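Local coordinates for aerobactin synthase IucA (Klebsiella pneumoniae subsp. pneumoniae, PDB 5JM8), which probably catalyses an ATP-dependent step in assembly of the siderophore aerobactin, as an NRPS-independent siderophore (NIS) synthetase, at residues A347-L352 with I444-Q449. Residues are numbered along the deposited sequence; the frame is centred on the assembly and turned at random.
Sequences ALRENL and IYRDCQ. With ATP (adenosine-5'-triphosphate), chain I.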
ATOM      1  N   ALA A 347      -2.313  16.473 -26.447  1.00 27.90           N
ATOM      2  CA  ALA A 347      -2.275  15.093 -26.902  1.00 20.23           C
ATOM      3  C   ALA A 347      -2.300  14.169 -25.697  1.00 19.39           C
ATOM      4  O   ALA A 347      -1.785  14.509 -24.632  1.00 22.23           O
ATOM      5  CB  ALA A 347      -1.045  14.844 -27.747  1.00 20.27           C
ATOM      6  N   LEU A 348      -2.910  13.003 -25.868  1.00 21.71           N
ATOM      7  CA  LEU A 348      -3.020  12.030 -24.790  1.00 23.15           C
ATOM      8  C   LEU A 348      -1.998  10.917 -24.961  1.00 22.89           C
ATOM      9  O   LEU A 348      -1.950  10.258 -25.999  1.00 22.87           O
ATOM     10  CB  LEU A 348      -4.430  11.448 -24.737  1.00 25.45           C
ATOM     11  CG  LEU A 348      -5.539  12.435 -24.365  1.00 24.42           C
ATOM     12  CD1 LEU A 348      -6.892  11.770 -24.519  1.00 23.78           C
ATOM     13  CD2 LEU A 348      -5.361  12.967 -22.948  1.00 23.93           C
ATOM     14  N   ARG A 349      -1.193  10.716 -23.924  1.00 23.30           N
ATOM     15  CA  ARG A 349      -0.094   9.760 -23.950  1.00 20.89           C
ATOM     16  C   ARG A 349      -0.394   8.578 -23.030  1.00 23.55           C
ATOM     17  O   ARG A 349      -0.857   8.763 -21.904  1.00 23.32           O
ATOM     18  CB  ARG A 349       1.206  10.461 -23.539  1.00 17.48           C
ATOM     19  CG  ARG A 349       2.402   9.554 -23.329  1.00 16.96           C
ATOM     20  CD  ARG A 349       3.620  10.367 -22.928  1.00 16.62           C
ATOM     21  NE  ARG A 349       4.038  11.272 -23.996  1.00 18.04           N
ATOM     22  CZ  ARG A 349       4.699  12.410 -23.807  1.00 19.08           C
ATOM     23  NH1 ARG A 349       5.023  12.809 -22.583  1.00 20.84           N
ATOM     24  NH2 ARG A 349       5.030  13.158 -24.849  1.00 19.31           N
ATOM     25  N   GLU A 350      -0.137   7.368 -23.518  1.00 22.61           N
ATOM     26  CA  GLU A 350      -0.362   6.156 -22.734  1.00 22.10           C
ATOM     27  C   GLU A 350       0.447   6.160 -21.446  1.00 19.69           C
ATOM     28  O   GLU A 350       1.665   6.326 -21.476  1.00 15.80           O
ATOM     29  CB  GLU A 350      -0.001   4.912 -23.544  1.00 25.59           C
ATOM     30  CG  GLU A 350      -1.005   4.547 -24.615  1.00 31.92           C
ATOM     31  CD  GLU A 350      -0.626   3.275 -25.353  1.00 36.42           C
ATOM     32  OE1 GLU A 350       0.555   2.872 -25.278  1.00 35.77           O
ATOM     33  OE2 GLU A 350      -1.511   2.677 -26.002  1.00 40.21           O
ATOM     34  N   ASN A 351      -0.236   5.979 -20.320  1.00 23.90           N
ATOM     35  CA  ASN A 351       0.442   5.846 -19.039  1.00 20.74           C
ATOM     36  C   ASN A 351       0.696   4.380 -18.721  1.00 21.27           C
ATOM     37  O   ASN A 351      -0.073   3.741 -18.002  1.00 20.74           O
ATOM     38  CB  ASN A 351      -0.370   6.491 -17.920  1.00 18.55           C
ATOM     39  CG  ASN A 351       0.355   6.455 -16.589  1.00 20.08           C
ATOM     40  OD1 ASN A 351       1.575   6.304 -16.540  1.00 24.89           O
ATOM     41  ND2 ASN A 351      -0.395   6.588 -15.501  1.00 17.66           N
ATOM     42  N   LEU A 352       1.792   3.855 -19.254  1.00 21.28           N
ATOM     43  CA  LEU A 352       2.127   2.445 -19.091  1.00 19.82           C
ATOM     44  C   LEU A 352       2.623   2.133 -17.676  1.00 23.27           C
ATOM     45  O   LEU A 352       3.016   1.002 -17.384  1.00 26.70           O
ATOM     46  CB  LEU A 352       3.181   2.043 -20.126  1.00 17.01           C
ATOM     47  CG  LEU A 352       2.812   2.332 -21.587  1.00 17.83           C
ATOM     48  CD1 LEU A 352       3.997   2.100 -22.510  1.00 15.16           C
ATOM     49  CD2 LEU A 352       1.635   1.484 -22.027  1.00 17.28           C
ATOM     50  N   ILE A 444      11.438   2.411 -21.908  1.00 18.62           N
ATOM     51  CA  ILE A 444      10.199   3.031 -22.353  1.00 17.85           C
ATOM     52  C   ILE A 444      10.515   4.381 -23.001  1.00 18.38           C
ATOM     53  O   ILE A 444      11.021   5.294 -22.346  1.00 15.55           O
ATOM     54  CB  ILE A 444       9.197   3.218 -21.195  1.00 17.59           C
ATOM     55  CG1 ILE A 444       8.914   1.873 -20.516  1.00 18.35           C
ATOM     56  CG2 ILE A 444       7.902   3.833 -21.716  1.00 17.52           C
ATOM     57  CD1 ILE A 444       8.030   1.971 -19.288  1.00 18.66           C
ATOM     58  N   TYR A 445      10.227   4.488 -24.296  1.00 15.34           N
ATOM     59  CA  TYR A 445      10.472   5.714 -25.043  1.00 16.03           C
ATOM     60  C   TYR A 445       9.265   6.636 -24.984  1.00 17.70           C
ATOM     61  O   TYR A 445       8.121   6.187 -25.043  1.00 16.36           O
ATOM     62  CB  TYR A 445      10.818   5.409 -26.502  1.00 17.42           C
ATOM     63  CG  TYR A 445      10.979   6.657 -27.342  1.00 18.27           C
ATOM     64  CD1 TYR A 445      12.202   7.308 -27.425  1.00 17.13           C
ATOM     65  CD2 TYR A 445       9.903   7.192 -28.040  1.00 17.55           C
ATOM     66  CE1 TYR A 445      12.351   8.452 -28.184  1.00 18.25           C
ATOM     67  CE2 TYR A 445      10.043   8.334 -28.801  1.00 19.99           C
ATOM     68  CZ  TYR A 445      11.267   8.960 -28.868  1.00 22.52           C
ATOM     69  OH  TYR A 445      11.405  10.098 -29.626  1.00 29.96           O
ATOM     70  N   ARG A 446       9.548   7.932 -24.891  1.00 17.89           N
ATOM     71  CA  ARG A 446       8.528   8.963 -24.772  1.00 20.00           C
ATOM     72  C   ARG A 446       8.786  10.077 -25.784  1.00 23.50           C
ATOM     73  O   ARG A 446       9.921  10.267 -26.213  1.00 26.64           O
ATOM     74  CB  ARG A 446       8.519   9.514 -23.347  1.00 20.84           C
ATOM     75  CG  ARG A 446       7.805  10.835 -23.184  1.00 27.32           C
ATOM     76  CD  ARG A 446       7.829  11.272 -21.745  1.00 28.71           C
ATOM     77  NE  ARG A 446       9.174  11.619 -21.293  1.00 22.79           N
ATOM     78  CZ  ARG A 446       9.528  11.684 -20.014  1.00 17.00           C
ATOM     79  NH1 ARG A 446       8.640  11.415 -19.066  1.00 19.04           N
ATOM     80  NH2 ARG A 446      10.767  12.009 -19.678  1.00 13.78           N
ATOM     81  N   ASP A 447       7.723  10.792 -26.153  1.00 16.70           N
ATOM     82  CA  ASP A 447       7.773  11.913 -27.097  1.00 18.87           C
ATOM     83  C   ASP A 447       7.809  11.410 -28.539  1.00 24.52           C
ATOM     84  O   ASP A 447       8.875  11.208 -29.118  1.00 35.20           O
ATOM     85  CB  ASP A 447       8.976  12.823 -26.826  1.00 17.24           C
ATOM     86  CG  ASP A 447       8.858  14.174 -27.518  1.00 22.69           C
ATOM     87  OD1 ASP A 447       7.934  14.350 -28.341  1.00 18.50           O
ATOM     88  OD2 ASP A 447       9.697  15.057 -27.244  1.00 22.10           O
ATOM     89  N   CYS A 448       6.624  11.234 -29.112  1.00 20.67           N
ATOM     90  CA  CYS A 448       6.486  10.727 -30.470  1.00 23.27           C
ATOM     91  C   CYS A 448       6.692  11.828 -31.506  1.00 23.93           C
ATOM     92  O   CYS A 448       6.721  11.567 -32.708  1.00 26.24           O
ATOM     93  CB  CYS A 448       5.111  10.087 -30.642  1.00 28.82           C
ATOM     94  SG  CYS A 448       4.758   8.840 -29.385  1.00 33.25           S
ATOM     95  N   GLN A 449       6.835  13.060 -31.031  1.00 26.23           N
ATOM     96  CA  GLN A 449       7.157  14.184 -31.903  1.00 30.04           C
ATOM     97  C   GLN A 449       8.541  13.993 -32.521  1.00 32.00           C
ATOM     98  O   GLN A 449       8.867  14.603 -33.540  1.00 35.98           O
ATOM     99  CB  GLN A 449       7.098  15.498 -31.120  1.00 30.58           C
ATOM    100  CG  GLN A 449       7.263  16.752 -31.965  1.00 29.72           C
ATOM    101  CD  GLN A 449       7.109  18.024 -31.151  1.00 25.75           C
ATOM    102  OE1 GLN A 449       6.747  17.983 -29.975  1.00 21.15           O
ATOM    103  NE2 GLN A 449       7.385  19.161 -31.776  1.00 26.99           N
TER
HETATM  104  PG  ATP I 600       7.663  15.466 -23.773  1.00 22.37           P
HETATM  105  O1G ATP I 600       6.657  15.670 -22.668  1.00 24.72           O
HETATM  106  O2G ATP I 600       8.715  14.434 -23.449  1.00 20.96           O
HETATM  107  O3G ATP I 600       7.045  15.280 -25.138  1.00 21.42           O
HETATM  108  PB  ATP I 600       8.918  17.723 -25.110  1.00 20.20           P
HETATM  109  O1B ATP I 600       8.871  19.179 -24.719  1.00 18.42           O
HETATM  110  O2B ATP I 600       8.159  17.255 -26.331  1.00 21.30           O
HETATM  111  O3B ATP I 600       8.510  16.846 -23.810  1.00 19.89           O
HETATM  112  PA  ATP I 600      11.579  18.071 -26.111  1.00 20.96           P
HETATM  113  O1A ATP I 600      10.885  18.852 -27.198  1.00 22.14           O
HETATM  114  O2A ATP I 600      12.647  17.069 -26.474  1.00 22.54           O
HETATM  115  O3A ATP I 600      10.465  17.284 -25.254  1.00 17.12           O
HETATM  116  O5' ATP I 600      12.215  19.071 -25.025  1.00 17.54           O
HETATM  117  C5' ATP I 600      12.890  18.498 -23.911  1.00 18.23           C
HETATM  118  C4' ATP I 600      12.775  19.370 -22.669  1.00 21.42           C
HETATM  119  O4' ATP I 600      13.528  18.754 -21.622  1.00 23.54           O
HETATM  120  C3' ATP I 600      13.328  20.774 -22.864  1.00 25.86           C
HETATM  121  O3' ATP I 600      12.368  21.736 -22.409  1.00 28.86           O
HETATM  122  C2' ATP I 600      14.599  20.833 -22.038  1.00 25.50           C
HETATM  123  O2' ATP I 600      14.709  22.059 -21.317  1.00 27.40           O
HETATM  124  C1' ATP I 600      14.486  19.662 -21.076  1.00 23.79           C
HETATM  125  N9  ATP I 600      15.779  18.962 -20.906  1.00 22.48           N
HETATM  126  C8  ATP I 600      16.409  18.821 -19.728  1.00 23.20           C
HETATM  127  N7  ATP I 600      17.571  18.138 -19.882  1.00 20.97           N
HETATM  128  C5  ATP I 600      17.687  17.831 -21.186  1.00 18.75           C
HETATM  129  C6  ATP I 600      18.675  17.117 -22.020  1.00 17.52           C
HETATM  130  N6  ATP I 600      19.783  16.595 -21.443  1.00 14.71           N
HETATM  131  N1  ATP I 600      18.426  17.015 -23.345  1.00 19.07           N
HETATM  132  C2  ATP I 600      17.319  17.539 -23.907  1.00 18.80           C
HETATM  133  N3  ATP I 600      16.383  18.200 -23.202  1.00 17.66           N
HETATM  134  C4  ATP I 600      16.505  18.378 -21.862  1.00 19.00           C
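Arg349 and Arg446 meet beside the gamma-phosphate in the ATP pocket of this NIS synthetase, where strand 345-350 of an antiparallel sheet approaches the end of strand 440-445 in a separate mixed sheet. The segments run nearly antiparallel, 175° apart, yet share no hydrogen bond, and Arg349 and Arg446 CA atoms stand 8.7 Å apart, so side chains bridge the gap. The packing is tight at the phosphate: Arg446 CG sits 3.4 Å above the centre of the Arg349 guanidinium plane. Each side chain turns at chi3, which brings Arg446 CD to 3.3 Å from Arg349 NH1. The guanidinium planes are 45° apart beside the gamma-phosphate, Arg446 NE lying 3.6 Å from ATP O2G. Glu327 pairs with Arg349 NH2, while Glu142 and the Gln429 carbonyl hold the Arg446 end. Asp447, part of the magnesium site with Gln429 and Asn430, also pairs with Lys278; its OD1 accepts from Gln449 N at 3.2 Å, closing an Asx turn. The other end is looser: partly exposed Leu352 touches buried Ile444 only through CD1 to CG2, at 4.3 Å. Two bonds fix Arg349 on the nucleotide: NH2 reaches ATP O3G at 2.9 Å, and NH1 donates to ATP O1G, in the guanidinium plane, at 3.3 Å and 167°.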